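Local coordinates for membrane-anchored mycosin mycp1 (Mycobacterium thermoresistibile, PDB 4HVL), which probably cleaves proteins as a subtilisin-like serine endopeptidase and is an essential component of the type VII (ESX-1) secretion system, at residues A67-G72 with V167-L172; A203-N208 with S252-T257. All blocks are in the same frame, centred on the assembly; numbering follows the deposited sequence.

Contact 1: A67-G72 with V167-L172; sequences AVIDTG and VHAANL. With ZN (zinc ion), chain C.
Ala169, near the end of helix 154-171, rests its CB on two residues of the parallel strand 65-70: Ala67, CB to CB 4.1 Å, and Ile69, whose CD1 stands 4.4 Å from the same Ala169 CB. Alanine suits both positions, because a single methyl on each side lets Ala67 CA and Ala169 CA come within 6.3 Å. Ile69 has the longer way to go and covers it with an extended CB-CG1-CD1 chain (chi2 -172°). Ile177 of the next strand and Leu131 on the other flank complete this apolar layer.

His168, one residue earlier, turns to a metal instead. With CG anti to the backbone N (chi1 177°), CB leads past CG to ND1, which binds a zinc ion at 2.1 Å; CE1 beyond it is 3.0 Å from the metal, and NE2 makes a weak hydrogen bond to Gly84 O. Leu172 CG sits 4.0 Å above the plane of the His168 ring, displaced toward its rim. Asp15 OD1 also binds this zinc, while its OD2 accepts from Asn171 ND2. The chemistry is thus divided: between these two segments only methyl groups meet, whereas His168 on the same helix serves a metal site.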
ATOM      1  N   ALA A  67       9.869  -3.609   2.435  1.00 16.74           N
ATOM      2  CA  ALA A  67       8.967  -4.711   2.709  1.00 17.35           C
ATOM      3  C   ALA A  67       7.597  -4.408   2.108  1.00 17.37           C
ATOM      4  O   ALA A  67       7.073  -3.277   2.249  1.00 18.05           O
ATOM      5  CB  ALA A  67       8.827  -4.949   4.196  1.00 17.97           C
ATOM      6  N   VAL A  68       7.028  -5.408   1.437  1.00 16.53           N
ATOM      7  CA  VAL A  68       5.767  -5.253   0.736  1.00 16.20           C
ATOM      8  C   VAL A  68       4.752  -6.198   1.336  1.00 15.84           C
ATOM      9  O   VAL A  68       4.900  -7.414   1.222  1.00 15.76           O
ATOM     10  CB  VAL A  68       5.925  -5.562  -0.761  1.00 16.23           C
ATOM     11  CG1 VAL A  68       4.628  -5.264  -1.502  1.00 16.29           C
ATOM     12  CG2 VAL A  68       7.089  -4.769  -1.349  1.00 16.32           C
ATOM     13  N   ILE A  69       3.756  -5.641   2.026  1.00 15.51           N
ATOM     14  CA  ILE A  69       2.692  -6.436   2.637  1.00 15.23           C
ATOM     15  C   ILE A  69       1.539  -6.390   1.640  1.00 14.90           C
ATOM     16  O   ILE A  69       0.935  -5.347   1.409  1.00 14.45           O
ATOM     17  CB  ILE A  69       2.288  -5.873   4.017  1.00 15.65           C
ATOM     18  CG1 ILE A  69       3.537  -5.721   4.900  1.00 15.96           C
ATOM     19  CG2 ILE A  69       1.226  -6.749   4.658  1.00 15.75           C
ATOM     20  CD1 ILE A  69       3.251  -5.359   6.334  1.00 16.19           C
ATOM     21  N   ASP A  70       1.259  -7.528   1.028  1.00 15.23           N
ATOM     22  CA  ASP A  70       0.385  -7.602  -0.143  1.00 15.35           C
ATOM     23  C   ASP A  70      -0.024  -9.094  -0.316  1.00 15.35           C
ATOM     24  O   ASP A  70      -0.242  -9.779   0.692  1.00 15.38           O
ATOM     25  CB  ASP A  70       1.154  -7.032  -1.345  1.00 15.77           C
ATOM     26  CG  ASP A  70       0.252  -6.566  -2.480  1.00 16.53           C
ATOM     27  OD1 ASP A  70      -0.506  -7.431  -2.999  1.00 16.55           O
ATOM     28  OD2 ASP A  70       0.340  -5.356  -2.876  1.00 16.90           O
ATOM     29  N   THR A  71      -0.121  -9.606  -1.549  1.00 14.99           N
ATOM     30  CA  THR A  71      -0.626 -10.959  -1.781  1.00 14.72           C
ATOM     31  C   THR A  71       0.520 -11.950  -2.115  1.00 14.81           C
ATOM     32  O   THR A  71       0.280 -12.996  -2.723  1.00 14.89           O
ATOM     33  CB  THR A  71      -1.639 -10.984  -2.950  1.00 14.74           C
ATOM     34  OG1 THR A  71      -0.947 -10.657  -4.165  1.00 14.67           O
ATOM     35  CG2 THR A  71      -2.778  -9.995  -2.717  1.00 14.76           C
ATOM     36  N   GLY A  72       1.757 -11.632  -1.724  1.00 14.53           N
ATOM     37  CA  GLY A  72       2.887 -12.453  -2.154  1.00 14.70           C
ATOM     38  C   GLY A  72       3.431 -12.016  -3.512  1.00 14.75           C
ATOM     39  O   GLY A  72       2.824 -11.187  -4.233  1.00 14.29           O
ATOM     40  N   VAL A 167       4.965  -6.017  12.700  1.00 16.35           N
ATOM     41  CA  VAL A 167       6.054  -6.329  13.643  1.00 16.92           C
ATOM     42  C   VAL A 167       7.148  -7.125  12.921  1.00 17.00           C
ATOM     43  O   VAL A 167       8.350  -6.762  12.947  1.00 16.93           O
ATOM     44  CB  VAL A 167       5.550  -7.087  14.908  1.00 17.16           C
ATOM     45  CG1 VAL A 167       6.705  -7.585  15.762  1.00 17.77           C
ATOM     46  CG2 VAL A 167       4.682  -6.168  15.761  1.00 17.60           C
ATOM     47  N   HIS A 168       6.735  -8.215  12.279  1.00 16.82           N
ATOM     48  CA  HIS A 168       7.655  -9.064  11.553  1.00 16.70           C
ATOM     49  C   HIS A 168       8.417  -8.295  10.437  1.00 16.57           C
ATOM     50  O   HIS A 168       9.639  -8.425  10.319  1.00 15.71           O
ATOM     51  CB  HIS A 168       6.897 -10.262  11.009  1.00 17.42           C
ATOM     52  CG  HIS A 168       7.719 -11.192  10.176  1.00 17.84           C
ATOM     53  ND1 HIS A 168       8.638 -12.061  10.711  1.00 19.75           N
ATOM     54  CD2 HIS A 168       7.720 -11.422   8.842  1.00 18.13           C
ATOM     55  CE1 HIS A 168       9.187 -12.780   9.743  1.00 19.10           C
ATOM     56  NE2 HIS A 168       8.643 -12.410   8.597  1.00 18.63           N
ATOM     57  N   ALA A 169       7.705  -7.473   9.655  1.00 16.68           N
ATOM     58  CA  ALA A 169       8.344  -6.665   8.613  1.00 16.72           C
ATOM     59  C   ALA A 169       9.457  -5.801   9.183  1.00 17.39           C
ATOM     60  O   ALA A 169      10.547  -5.693   8.608  1.00 18.41           O
ATOM     61  CB  ALA A 169       7.318  -5.810   7.885  1.00 16.21           C
ATOM     62  N   ALA A 170       9.159  -5.145  10.297  1.00 18.03           N
ATOM     63  CA  ALA A 170      10.126  -4.281  10.989  1.00 17.91           C
ATOM     64  C   ALA A 170      11.340  -5.082  11.443  1.00 18.28           C
ATOM     65  O   ALA A 170      12.485  -4.655  11.248  1.00 18.84           O
ATOM     66  CB  ALA A 170       9.464  -3.617  12.175  1.00 17.74           C
ATOM     67  N   ASN A 171      11.079  -6.262  12.020  1.00 17.76           N
ATOM     68  CA  ASN A 171      12.148  -7.166  12.465  1.00 17.93           C
ATOM     69  C   ASN A 171      13.066  -7.676  11.349  1.00 18.12           C
ATOM     70  O   ASN A 171      14.232  -8.007  11.597  1.00 17.17           O
ATOM     71  CB  ASN A 171      11.567  -8.338  13.272  1.00 17.99           C
ATOM     72  CG  ASN A 171      11.050  -7.897  14.648  1.00 18.41           C
ATOM     73  OD1 ASN A 171      11.311  -6.782  15.090  1.00 18.45           O
ATOM     74  ND2 ASN A 171      10.327  -8.785  15.337  1.00 18.89           N
ATOM     75  N   LEU A 172      12.524  -7.750  10.133  1.00 18.39           N
ATOM     76  CA  LEU A 172      13.300  -8.115   8.933  1.00 19.02           C
ATOM     77  C   LEU A 172      14.308  -7.044   8.542  1.00 19.03           C
ATOM     78  O   LEU A 172      15.208  -7.324   7.771  1.00 20.42           O
ATOM     79  CB  LEU A 172      12.363  -8.396   7.748  1.00 19.17           C
ATOM     80  CG  LEU A 172      11.540  -9.688   7.914  1.00 19.80           C
ATOM     81  CD1 LEU A 172      10.428  -9.776   6.880  1.00 19.60           C
ATOM     82  CD2 LEU A 172      12.448 -10.921   7.842  1.00 19.80           C
TER
HETATM   83 ZN    ZN C 502       9.359 -12.422  12.689  1.00 21.21          ZN

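Contact 2: A203-N208 with S252-T257; sequences AVHVKN and SPLVLT. With ZN (zinc ion), chain E; IMD (imidazole), chain K.
Val204 and Leu254 bring the two backbones nearest, with their CA atoms 7.1 Å apart. The segment 203-208 is the last part of helix 194-206, widened at 203-206 into a pi-type turn, before the chain moves on to strand 210-214. Facing it, 252-257 is a turn with a cis peptide before Pro253, and it runs into strand 256-261.

Val204 spreads its two methyls over different neighbours. CG2 lies 3.4 Å from Leu254 O, a van der Waals contact of a methyl with a carbonyl oxygen, while CG1, anti to the backbone N (chi1 158°), packs 3.3 Å from C5 of a bound imidazole and also lies above one face of the His205 ring, toward its rim. Valine suits the place because its short, branched side chain packs on Val211 and against the backbone at Leu254. Leu254 and His205 cross at about a right angle, Leu254 CD2 approaching His205 CE1 obliquely at 3.5 Å; the leucine also touches Ile7.

His205 NE2 binds a zinc ion at 2.1 Å, and the other ring nitrogen, ND1, is hydrogen-bonded to Asn201 OD1, which would limit rotation of the ring. Imidazole N1, also at 2.1 Å from the zinc, and two waters fill the other positions. The imidazole, probably from the crystallisation liquor, reaches Pro253 O through N3 in a weak, bent hydrogen bond (2.8 Å, 122°), thereby linking the segments. Beneath this surface site, Val255 too packs on Val211 of strand 210-214. The arrangement belongs to the alpha/beta subtilisin fold, in which helices cover a central parallel sheet.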
ATOM      1  N   ALA A 203       7.283  -0.113  14.372  1.00 16.68           N
ATOM      2  CA  ALA A 203       7.992   0.003  13.099  1.00 17.06           C
ATOM      3  C   ALA A 203       8.609   1.381  12.908  1.00 17.02           C
ATOM      4  O   ALA A 203       9.774   1.509  12.515  1.00 16.98           O
ATOM      5  CB  ALA A 203       7.073  -0.323  11.920  1.00 16.67           C
ATOM      6  N   VAL A 204       7.842   2.411  13.234  1.00 17.65           N
ATOM      7  CA  VAL A 204       8.243   3.791  12.947  1.00 18.49           C
ATOM      8  C   VAL A 204       9.171   4.361  14.012  1.00 19.19           C
ATOM      9  O   VAL A 204      10.155   5.018  13.670  1.00 20.33           O
ATOM     10  CB  VAL A 204       6.998   4.689  12.800  1.00 18.99           C
ATOM     11  CG1 VAL A 204       7.328   6.129  13.030  1.00 19.90           C
ATOM     12  CG2 VAL A 204       6.368   4.472  11.433  1.00 19.30           C
ATOM     13  N   HIS A 205       8.872   4.117  15.286  1.00 18.76           N
ATOM     14  CA  HIS A 205       9.630   4.738  16.371  1.00 19.35           C
ATOM     15  C   HIS A 205      10.724   3.845  16.955  1.00 19.42           C
ATOM     16  O   HIS A 205      11.687   4.365  17.502  1.00 20.10           O
ATOM     17  CB  HIS A 205       8.703   5.258  17.474  1.00 19.49           C
ATOM     18  CG  HIS A 205       7.916   6.448  17.058  1.00 19.96           C
ATOM     19  ND1 HIS A 205       6.558   6.565  17.266  1.00 20.06           N
ATOM     20  CD2 HIS A 205       8.285   7.554  16.370  1.00 20.43           C
ATOM     21  CE1 HIS A 205       6.132   7.703  16.748  1.00 20.24           C
ATOM     22  NE2 HIS A 205       7.163   8.315  16.201  1.00 21.44           N
ATOM     23  N   VAL A 206      10.604   2.530  16.818  1.00 18.73           N
ATOM     24  CA  VAL A 206      11.599   1.618  17.413  1.00 19.12           C
ATOM     25  C   VAL A 206      12.580   1.044  16.383  1.00 19.55           C
ATOM     26  O   VAL A 206      13.757   0.832  16.695  1.00 20.33           O
ATOM     27  CB  VAL A 206      10.906   0.496  18.193  1.00 18.81           C
ATOM     28  CG1 VAL A 206      11.914  -0.443  18.822  1.00 19.15           C
ATOM     29  CG2 VAL A 206       9.990   1.103  19.251  1.00 18.96           C
ATOM     30  N   LYS A 207      12.102   0.776  15.170  1.00 19.55           N
ATOM     31  CA  LYS A 207      12.941   0.170  14.132  1.00 20.36           C
ATOM     32  C   LYS A 207      13.265   1.105  12.950  1.00 21.49           C
ATOM     33  O   LYS A 207      13.845   0.666  11.968  1.00 22.16           O
ATOM     34  CB  LYS A 207      12.310  -1.141  13.644  1.00 19.49           C
ATOM     35  CG  LYS A 207      11.981  -2.132  14.758  1.00 19.13           C
ATOM     36  CD  LYS A 207      13.226  -2.729  15.433  1.00 19.83           C
ATOM     37  CE  LYS A 207      12.824  -3.801  16.440  1.00 19.78           C
ATOM     38  NZ  LYS A 207      13.900  -4.313  17.339  1.00 20.06           N
ATOM     39  N   ASN A 208      12.937   2.390  13.043  1.00 23.14           N
ATOM     40  CA  ASN A 208      13.404   3.364  12.036  1.00 25.18           C
ATOM     41  C   ASN A 208      12.857   3.130  10.614  1.00 23.99           C
ATOM     42  O   ASN A 208      13.579   3.330   9.621  1.00 25.03           O
ATOM     43  CB  ASN A 208      14.957   3.394  12.015  1.00 27.70           C
ATOM     44  CG  ASN A 208      15.523   4.427  11.044  1.00 31.25           C
ATOM     45  OD1 ASN A 208      15.094   5.581  11.044  1.00 32.89           O
ATOM     46  ND2 ASN A 208      16.502   4.011  10.201  1.00 33.13           N
ATOM     47  N   SER A 252      -2.534   7.796  10.422  1.00 18.81           N
ATOM     48  CA  SER A 252      -1.799   9.008  10.028  1.00 19.69           C
ATOM     49  C   SER A 252      -1.712   9.987  11.205  1.00 19.93           C
ATOM     50  O   SER A 252      -2.699  10.220  11.855  1.00 19.50           O
ATOM     51  CB  SER A 252      -2.502   9.685   8.848  1.00 20.11           C
ATOM     52  OG  SER A 252      -1.665  10.678   8.277  1.00 21.35           O
ATOM     53  N   PRO A 253      -0.548  10.616  11.445  1.00 20.72           N
ATOM     54  CA  PRO A 253       0.649  10.703  10.596  1.00 21.03           C
ATOM     55  C   PRO A 253       1.726   9.663  10.886  1.00 21.46           C
ATOM     56  O   PRO A 253       2.842   9.755  10.338  1.00 21.92           O
ATOM     57  CB  PRO A 253       1.162  12.111  10.888  1.00 21.55           C
ATOM     58  CG  PRO A 253       0.773  12.359  12.319  1.00 21.91           C
ATOM     59  CD  PRO A 253      -0.469  11.549  12.588  1.00 21.30           C
ATOM     60  N   LEU A 254       1.426   8.675  11.725  1.00 21.77           N
ATOM     61  CA  LEU A 254       2.375   7.565  11.922  1.00 22.68           C
ATOM     62  C   LEU A 254       2.675   6.874  10.613  1.00 21.59           C
ATOM     63  O   LEU A 254       3.785   6.411  10.394  1.00 21.95           O
ATOM     64  CB  LEU A 254       1.823   6.508  12.887  1.00 23.65           C
ATOM     65  CG  LEU A 254       1.913   6.771  14.362  1.00 25.13           C
ATOM     66  CD1 LEU A 254       1.601   5.457  15.088  1.00 25.72           C
ATOM     67  CD2 LEU A 254       3.288   7.290  14.739  1.00 26.14           C
ATOM     68  N   VAL A 255       1.649   6.779   9.774  1.00 20.54           N
ATOM     69  CA  VAL A 255       1.766   6.290   8.421  1.00 19.73           C
ATOM     70  C   VAL A 255       1.438   7.442   7.470  1.00 19.26           C
ATOM     71  O   VAL A 255       0.695   8.362   7.808  1.00 20.05           O
ATOM     72  CB  VAL A 255       0.791   5.112   8.135  1.00 19.70           C
ATOM     73  CG1 VAL A 255       0.909   4.001   9.180  1.00 19.66           C
ATOM     74  CG2 VAL A 255      -0.650   5.588   8.013  1.00 19.74           C
ATOM     75  N   LEU A 256       1.997   7.384   6.276  1.00 18.62           N
ATOM     76  CA  LEU A 256       1.546   8.228   5.168  1.00 17.54           C
ATOM     77  C   LEU A 256       0.574   7.423   4.275  1.00 16.47           C
ATOM     78  O   LEU A 256       0.941   6.448   3.610  1.00 15.90           O
ATOM     79  CB  LEU A 256       2.743   8.728   4.367  1.00 17.63           C
ATOM     80  CG  LEU A 256       2.469   9.524   3.089  1.00 17.57           C
ATOM     81  CD1 LEU A 256       1.630  10.749   3.432  1.00 17.87           C
ATOM     82  CD2 LEU A 256       3.766   9.920   2.399  1.00 18.05           C
ATOM     83  N   THR A 257      -0.674   7.860   4.272  1.00 16.05           N
ATOM     84  CA  THR A 257      -1.737   7.194   3.560  1.00 15.30           C
ATOM     85  C   THR A 257      -1.946   7.838   2.197  1.00 15.22           C
ATOM     86  O   THR A 257      -2.073   9.059   2.084  1.00 15.18           O
ATOM     87  CB  THR A 257      -3.019   7.245   4.413  1.00 15.39           C
ATOM     88  OG1 THR A 257      -2.792   6.486   5.598  1.00 15.08           O
ATOM     89  CG2 THR A 257      -4.236   6.693   3.663  1.00 15.12           C
TER
HETATM   90 ZN    ZN E 504       7.021  10.127  15.123  1.00 23.42          ZN
HETATM   91  N1  IMD K 510       6.155   9.878  13.203  1.00 22.29           N
HETATM   92  C2  IMD K 510       5.114   9.858  12.365  1.00 22.59           C
HETATM   93  N3  IMD K 510       5.542   9.400  11.167  1.00 22.58           N
HETATM   94  C4  IMD K 510       6.850   9.113  11.262  1.00 23.15           C
HETATM   95  C5  IMD K 510       7.247   9.437  12.542  1.00 23.28           C
HETATM   96  O   HOH W   1       8.987  11.180  15.121  1.00 27.75           O
HETATM   97  O   HOH W   2       5.085  10.919  15.996  1.00 24.02           O

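How the contacts relate
Contacts 1 and 2 lie 14 Å apart, centre to centre, and reach the same seven-stranded parallel sheet: contact 1 through strand 65-70, an inner strand, contact 2 through strand 256-261 nearer one edge. They meet where helices 154-171 and 194-206 run side by side. Ala170 CB packs 4.0 Å from Ala203 CA, a closeness that small residues permit, and the Lys207 side chain passes across the end of helix 154-171, its CE 3.6 Å from Asn171 OD1. Each contact carries a zinc-binding histidine, but the two metals are 22.8 Å apart. Contact 1 alone includes a member of the predicted catalytic triad, Asp70, hydrogen-bonded to His101; contact 2 lies away from the active site.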